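Local coordinates for protein levansucrase (Bacillus megaterium, PDB 3OM4) that belongs to the levansucrase/invertase family of the beta-fructosidase clan, with a five-bladed beta-propeller fold, at residues K112-W117 / E447-L451; L373-V379 / G435-S439. The protein carries 1 engineered substitution. All coordinates share one frame; numbering follows the deposited sequence.

Contact 1: residues K112-W117 / E447-L451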
loop_
_atom_site.group_PDB
_atom_site.type_symbol
_atom_site.label_atom_id
_atom_site.label_comp_id
_atom_site.label_asym_id
_atom_site.label_seq_id
_atom_site.Cartn_x
_atom_site.Cartn_y
_atom_site.Cartn_z
ATOM N N LYS A 112 9.327 17.266 -16.488
ATOM C CA LYS A 112 9.934 15.981 -16.122
ATOM C C LYS A 112 10.711 15.981 -14.806
ATOM O O LYS A 112 10.711 14.981 -14.088
ATOM C CB LYS A 112 10.826 15.458 -17.261
ATOM C CG LYS A 112 10.118 15.260 -18.612
ATOM C CD LYS A 112 8.874 14.363 -18.517
ATOM C CE LYS A 112 9.223 12.884 -18.366
ATOM N NZ LYS A 112 9.678 12.275 -19.651
ATOM N N SER A 113 11.371 17.094 -14.497
ATOM C CA SER A 113 12.266 17.170 -13.339
ATOM C C SER A 113 11.522 17.099 -12.005
ATOM O O SER A 113 10.337 17.433 -11.925
ATOM C CB SER A 113 13.125 18.439 -13.402
ATOM O OG SER A 113 12.346 19.611 -13.216
ATOM N N ILE A 114 12.226 16.654 -10.966
ATOM C CA ILE A 114 11.688 16.659 -9.606
ATOM C C ILE A 114 11.420 18.099 -9.143
ATOM O O ILE A 114 10.470 18.353 -8.401
ATOM C CB ILE A 114 12.607 15.890 -8.603
ATOM C CG1 ILE A 114 11.960 15.839 -7.209
ATOM C CG2 ILE A 114 14.026 16.484 -8.579
ATOM C CD1 ILE A 114 12.684 14.974 -6.192
ATOM N N ASP A 115 12.251 19.033 -9.610
ATOM C CA ASP A 115 12.078 20.459 -9.314
ATOM C C ASP A 115 10.791 21.044 -9.911
ATOM O O ASP A 115 10.364 22.134 -9.521
ATOM C CB ASP A 115 13.299 21.262 -9.790
ATOM C CG ASP A 115 14.543 21.024 -8.935
ATOM O OD1 ASP A 115 14.427 20.554 -7.783
ATOM O OD2 ASP A 115 15.653 21.326 -9.422
ATOM N N SER A 116 10.176 20.317 -10.844
ATOM C CA SER A 116 8.927 20.742 -11.488
ATOM C C SER A 116 7.677 20.450 -10.654
ATOM O O SER A 116 6.585 20.932 -10.972
ATOM C CB SER A 116 8.783 20.095 -12.869
ATOM O OG SER A 116 9.821 20.507 -13.742
ATOM N N TRP A 117 7.836 19.647 -9.604
ATOM C CA TRP A 117 6.734 19.329 -8.703
ATOM C C TRP A 117 6.477 20.486 -7.757
ATOM O O TRP A 117 7.314 20.804 -6.912
ATOM C CB TRP A 117 7.026 18.055 -7.910
ATOM C CG TRP A 117 6.908 16.824 -8.732
ATOM C CD1 TRP A 117 7.927 16.113 -9.291
ATOM C CD2 TRP A 117 5.698 16.156 -9.104
ATOM N NE1 TRP A 117 7.431 15.040 -9.988
ATOM C CE2 TRP A 117 6.064 15.042 -9.891
ATOM C CE3 TRP A 117 4.340 16.390 -8.849
ATOM C CZ2 TRP A 117 5.122 14.158 -10.423
ATOM C CZ3 TRP A 117 3.400 15.513 -9.385
ATOM C CH2 TRP A 117 3.799 14.412 -10.165
ATOM N N GLU A 447 13.168 9.671 -13.891
ATOM C CA GLU A 447 13.339 10.795 -12.970
ATOM C C GLU A 447 12.705 10.475 -11.624
ATOM O O GLU A 447 11.834 9.611 -11.537
ATOM C CB GLU A 447 12.696 12.067 -13.535
ATOM C CG GLU A 447 13.212 12.485 -14.909
ATOM C CD GLU A 447 14.667 12.915 -14.893
ATOM O OE1 GLU A 447 15.054 13.711 -14.010
ATOM O OE2 GLU A 447 15.426 12.460 -15.776
ATOM N N GLN A 448 13.141 11.170 -10.578
ATOM C CA GLN A 448 12.502 11.043 -9.270
ATOM C C GLN A 448 11.024 11.404 -9.364
ATOM O O GLN A 448 10.672 12.502 -9.800
ATOM C CB GLN A 448 13.187 11.934 -8.237
ATOM C CG GLN A 448 14.585 11.497 -7.848
ATOM C CD GLN A 448 15.201 12.421 -6.819
ATOM O OE1 GLN A 448 16.029 13.270 -7.151
ATOM N NE2 GLN A 448 14.786 12.273 -5.563
ATOM N N GLY A 449 10.166 10.463 -8.982
ATOM C CA GLY A 449 8.729 10.706 -8.938
ATOM C C GLY A 449 8.022 10.729 -10.281
ATOM O O GLY A 449 6.875 11.166 -10.364
ATOM N N GLN A 450 8.694 10.257 -11.330
ATOM C CA GLN A 450 8.072 10.158 -12.647
ATOM C C GLN A 450 6.948 9.129 -12.597
ATOM O O GLN A 450 7.098 8.067 -11.990
ATOM C CB GLN A 450 9.099 9.785 -13.722
ATOM C CG GLN A 450 8.581 9.940 -15.153
ATOM C CD GLN A 450 9.677 9.853 -16.200
ATOM O OE1 GLN A 450 10.843 10.134 -15.923
ATOM N NE2 GLN A 450 9.303 9.468 -17.415
ATOM N N LEU A 451 5.823 9.456 -13.226
ATOM C CA LEU A 451 4.638 8.605 -13.176
ATOM C C LEU A 451 4.358 7.899 -14.493
ATOM O O LEU A 451 3.831 6.787 -14.500
ATOM C CB LEU A 451 3.404 9.420 -12.780
ATOM C CG LEU A 451 3.426 10.231 -11.487
ATOM C CD1 LEU A 451 2.206 11.125 -11.454
ATOM C CD2 LEU A 451 3.475 9.323 -10.261
HETATM O O HOH W 1 9.081 13.693 -11.916
HETATM O O HOH W 2 10.298 9.060 -20.189
#
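Ile114 reaches the side chain of Gln448 with its CD1 methyl, which lies 3.5 Å from Gln448 NE2 and also near CB and CD of that extended chain. With Ile114 CG1 anti to the backbone N (chi1 -176°), the long branch is directed onto the glutamine. The polar end of Gln448 is satisfied by Phe425 O and Lys46 N, so the isoleucine packs against an amide fixed in place. Trp117 CH2 meets Leu451 CD1 at 3.9 Å, the methyl lying at the ring edge. One water joins the two backbones to the indole: it accepts from Trp117 NE1 at 2.9 Å and donates to Lys112 O and Gln448 O. At the surface, Lys112 CE lies 3.5 Å from Gln450 NE2, and a second water accepts from that amide and, weakly, from Lys112 NZ.

Further out, a type II turn from Glu447 to Gln450 shapes 447-451; Gln450 OE1 takes the N-H of Glu447 (3.1 Å, 164° at the hydrogen), while its NE2 donates to Thr452 O. The contact sets the loop between strands 101-108 and 118-122 against the end of strand 437-448, with Phe425 of strand 424-434 edge-to-face with Trp117 and Val87 of strand 84-92 touching both Trp117 and Leu451.

Contact 2: residues L373-V379 / G435-S439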
loop_
_atom_site.group_PDB
_atom_site.type_symbol
_atom_site.label_atom_id
_atom_site.label_comp_id
_atom_site.label_asym_id
_atom_site.label_seq_id
_atom_site.Cartn_x
_atom_site.Cartn_y
_atom_site.Cartn_z
ATOM N N LEU A 373 2.740 -14.553 -9.341
ATOM C CA LEU A 373 3.612 -14.173 -10.451
ATOM C C LEU A 373 5.008 -14.751 -10.234
ATOM O O LEU A 373 5.489 -14.818 -9.099
ATOM C CB LEU A 373 3.682 -12.652 -10.599
ATOM C CG LEU A 373 2.383 -11.894 -10.915
ATOM C CD1 LEU A 373 2.598 -10.397 -10.793
ATOM C CD2 LEU A 373 1.837 -12.235 -12.295
ATOM N N ASN A 374 5.643 -15.185 -11.320
ATOM C CA ASN A 374 6.985 -15.777 -11.261
ATOM C C ASN A 374 7.045 -16.966 -10.298
ATOM O O ASN A 374 8.027 -17.153 -9.573
ATOM C CB ASN A 374 8.025 -14.705 -10.904
ATOM C CG ASN A 374 7.903 -13.470 -11.774
ATOM O OD1 ASN A 374 8.050 -13.544 -12.994
ATOM N ND2 ASN A 374 7.618 -12.325 -11.153
ATOM N N ASP A 375 5.964 -17.744 -10.295
ATOM C CA ASP A 375 5.829 -18.983 -9.526
ATOM C C ASP A 375 5.662 -18.780 -8.021
ATOM O O ASP A 375 4.923 -19.519 -7.379
ATOM C CB ASP A 375 6.982 -19.954 -9.818
ATOM C CG ASP A 375 7.082 -20.319 -11.289
ATOM O OD1 ASP A 375 8.211 -20.334 -11.817
ATOM O OD2 ASP A 375 6.036 -20.584 -11.922
ATOM N N THR A 376 6.348 -17.783 -7.469
ATOM C CA THR A 376 6.438 -17.616 -6.018
ATOM C C THR A 376 5.671 -16.408 -5.501
ATOM O O THR A 376 5.374 -16.325 -4.309
ATOM C CB THR A 376 7.897 -17.438 -5.574
ATOM O OG1 THR A 376 8.391 -16.191 -6.081
ATOM C CG2 THR A 376 8.771 -18.593 -6.074
ATOM N N GLY A 377 5.378 -15.463 -6.392
ATOM C CA GLY A 377 4.787 -14.192 -5.988
ATOM C C GLY A 377 5.789 -13.053 -5.938
ATOM O O GLY A 377 5.401 -11.894 -5.840
ATOM N N LEU A 378 7.081 -13.373 -5.998
ATOM C CA LEU A 378 8.117 -12.337 -6.022
ATOM C C LEU A 378 8.031 -11.458 -7.273
ATOM O O LEU A 378 7.992 -11.963 -8.393
ATOM C CB LEU A 378 9.515 -12.963 -5.905
ATOM C CG LEU A 378 10.729 -12.031 -5.995
ATOM C CD1 LEU A 378 10.783 -11.052 -4.826
ATOM C CD2 LEU A 378 12.000 -12.844 -6.059
ATOM N N VAL A 379 7.980 -10.141 -7.068
ATOM C CA VAL A 379 8.091 -9.185 -8.171
ATOM C C VAL A 379 9.294 -8.257 -7.967
ATOM O O VAL A 379 10.101 -8.071 -8.882
ATOM C CB VAL A 379 6.797 -8.359 -8.382
ATOM C CG1 VAL A 379 6.972 -7.374 -9.536
ATOM C CG2 VAL A 379 5.610 -9.277 -8.658
ATOM N N GLY A 435 2.036 -12.025 -19.066
ATOM C CA GLY A 435 1.297 -13.166 -18.532
ATOM C C GLY A 435 1.460 -13.238 -17.027
ATOM O O GLY A 435 1.099 -12.302 -16.320
ATOM N N SER A 436 2.020 -14.346 -16.542
ATOM C CA SER A 436 2.300 -14.517 -15.115
ATOM C C SER A 436 3.774 -14.268 -14.775
ATOM O O SER A 436 4.243 -14.636 -13.695
ATOM C CB SER A 436 1.866 -15.908 -14.640
ATOM O OG SER A 436 2.549 -16.926 -15.349
ATOM N N LYS A 437 4.492 -13.637 -15.702
ATOM C CA LYS A 437 5.915 -13.352 -15.534
ATOM C C LYS A 437 6.153 -11.849 -15.505
ATOM O O LYS A 437 5.516 -11.100 -16.246
ATOM C CB LYS A 437 6.735 -13.986 -16.668
ATOM C CG LYS A 437 6.458 -15.474 -16.912
ATOM C CD LYS A 437 7.328 -16.371 -16.044
ATOM C CE LYS A 437 6.762 -17.782 -15.949
ATOM N NZ LYS A 437 5.583 -17.860 -15.038
ATOM N N THR A 438 7.057 -11.409 -14.636
ATOM C CA THR A 438 7.460 -10.004 -14.592
ATOM C C THR A 438 8.980 -9.894 -14.602
ATOM O O THR A 438 9.676 -10.850 -14.260
ATOM C CB THR A 438 6.907 -9.260 -13.341
ATOM O OG1 THR A 438 7.647 -9.644 -12.178
ATOM C CG2 THR A 438 5.425 -9.558 -13.123
ATOM N N SER A 439 9.489 -8.730 -14.996
ATOM C CA SER A 439 10.920 -8.457 -14.923
ATOM C C SER A 439 11.212 -6.969 -14.848
ATOM O O SER A 439 10.570 -6.169 -15.528
ATOM C CB SER A 439 11.666 -9.052 -16.120
ATOM O OG SER A 439 13.043 -8.708 -16.060
HETATM O O HOH W 3 4.033 -17.810 -12.373
HETATM O O HOH W 4 10.092 -8.381 -11.584
#
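The Asn374 side chain crosses that of Thr438 at about a right angle and bonds to this residue through both polar atoms of its amide. Its OD1 accepts the backbone N-H of Thr438 at 2.9 Å, nearly straight at 168°, with the donor 16° off the carbonyl plane. Its ND2 donates to Thr438 OG1, also at 2.9 Å, and that oxygen lies close to the amide plane. The second ND2 hydrogen goes to Leu378 O at 2.8 Å, within segment 373-379. Three bonds fix the rotation of this buried amide; two of them tie 373-379 to the neighbouring strand, and the third closes on its own segment. The backbone adds a fourth bond, Asn374 N to Ser436 O (2.8 Å), nearly straight, and the same oxygen receives a CA-H contact from Leu373.

Thr438 has OG1 between its backbone N and carbonyl carbon (chi1 75°), which turns the hydroxyl to the asparagine and to Val379, whose CG1 is 3.5 Å from OG1. A water accepts from this hydroxyl and donates to Val379 O, so the proton of OG1 is directed to the water. The threonine's other branch is apolar: CG2 meets Leu373 CD1 at 3.8 Å. At the exposed edge, Asp375 OD2 and Lys437 NZ stand 4.2 Å apart, too far for a salt bridge, though probably with some electrostatic attraction.

The contact joins the outermost strands of two four-stranded antiparallel sheets, 371-382 and 437-448. Val362 of strand 356-363 touches Leu373 and Ser436, Tyr336 and Phe338 of strand 334-342 pack on Leu373, and Gln29 of helix 26-29 bonds to Asn374 O and to Thr376 OG1.

Overall arrangement
Strand 437-448 takes part in both contacts: its first residues meet 373-379 in contact 2, and its last lead into the turn of contact 1. The two centres lie 28 Å apart, with nearest atoms about 15 Å apart, so they do not touch. Each is partly buried, with five of nine touching residues buried and two exposed, and both lie well out from the chain centre, at 21 and 19 Å. Their chemistry differs. In contact 1 apolar packing and bridging waters join the segments, without a direct hydrogen bond, whereas contact 2 has three direct bonds centred on one asparagine. Contact 1 brings together parts 330 residues apart in sequence; contact 2 spans only 56.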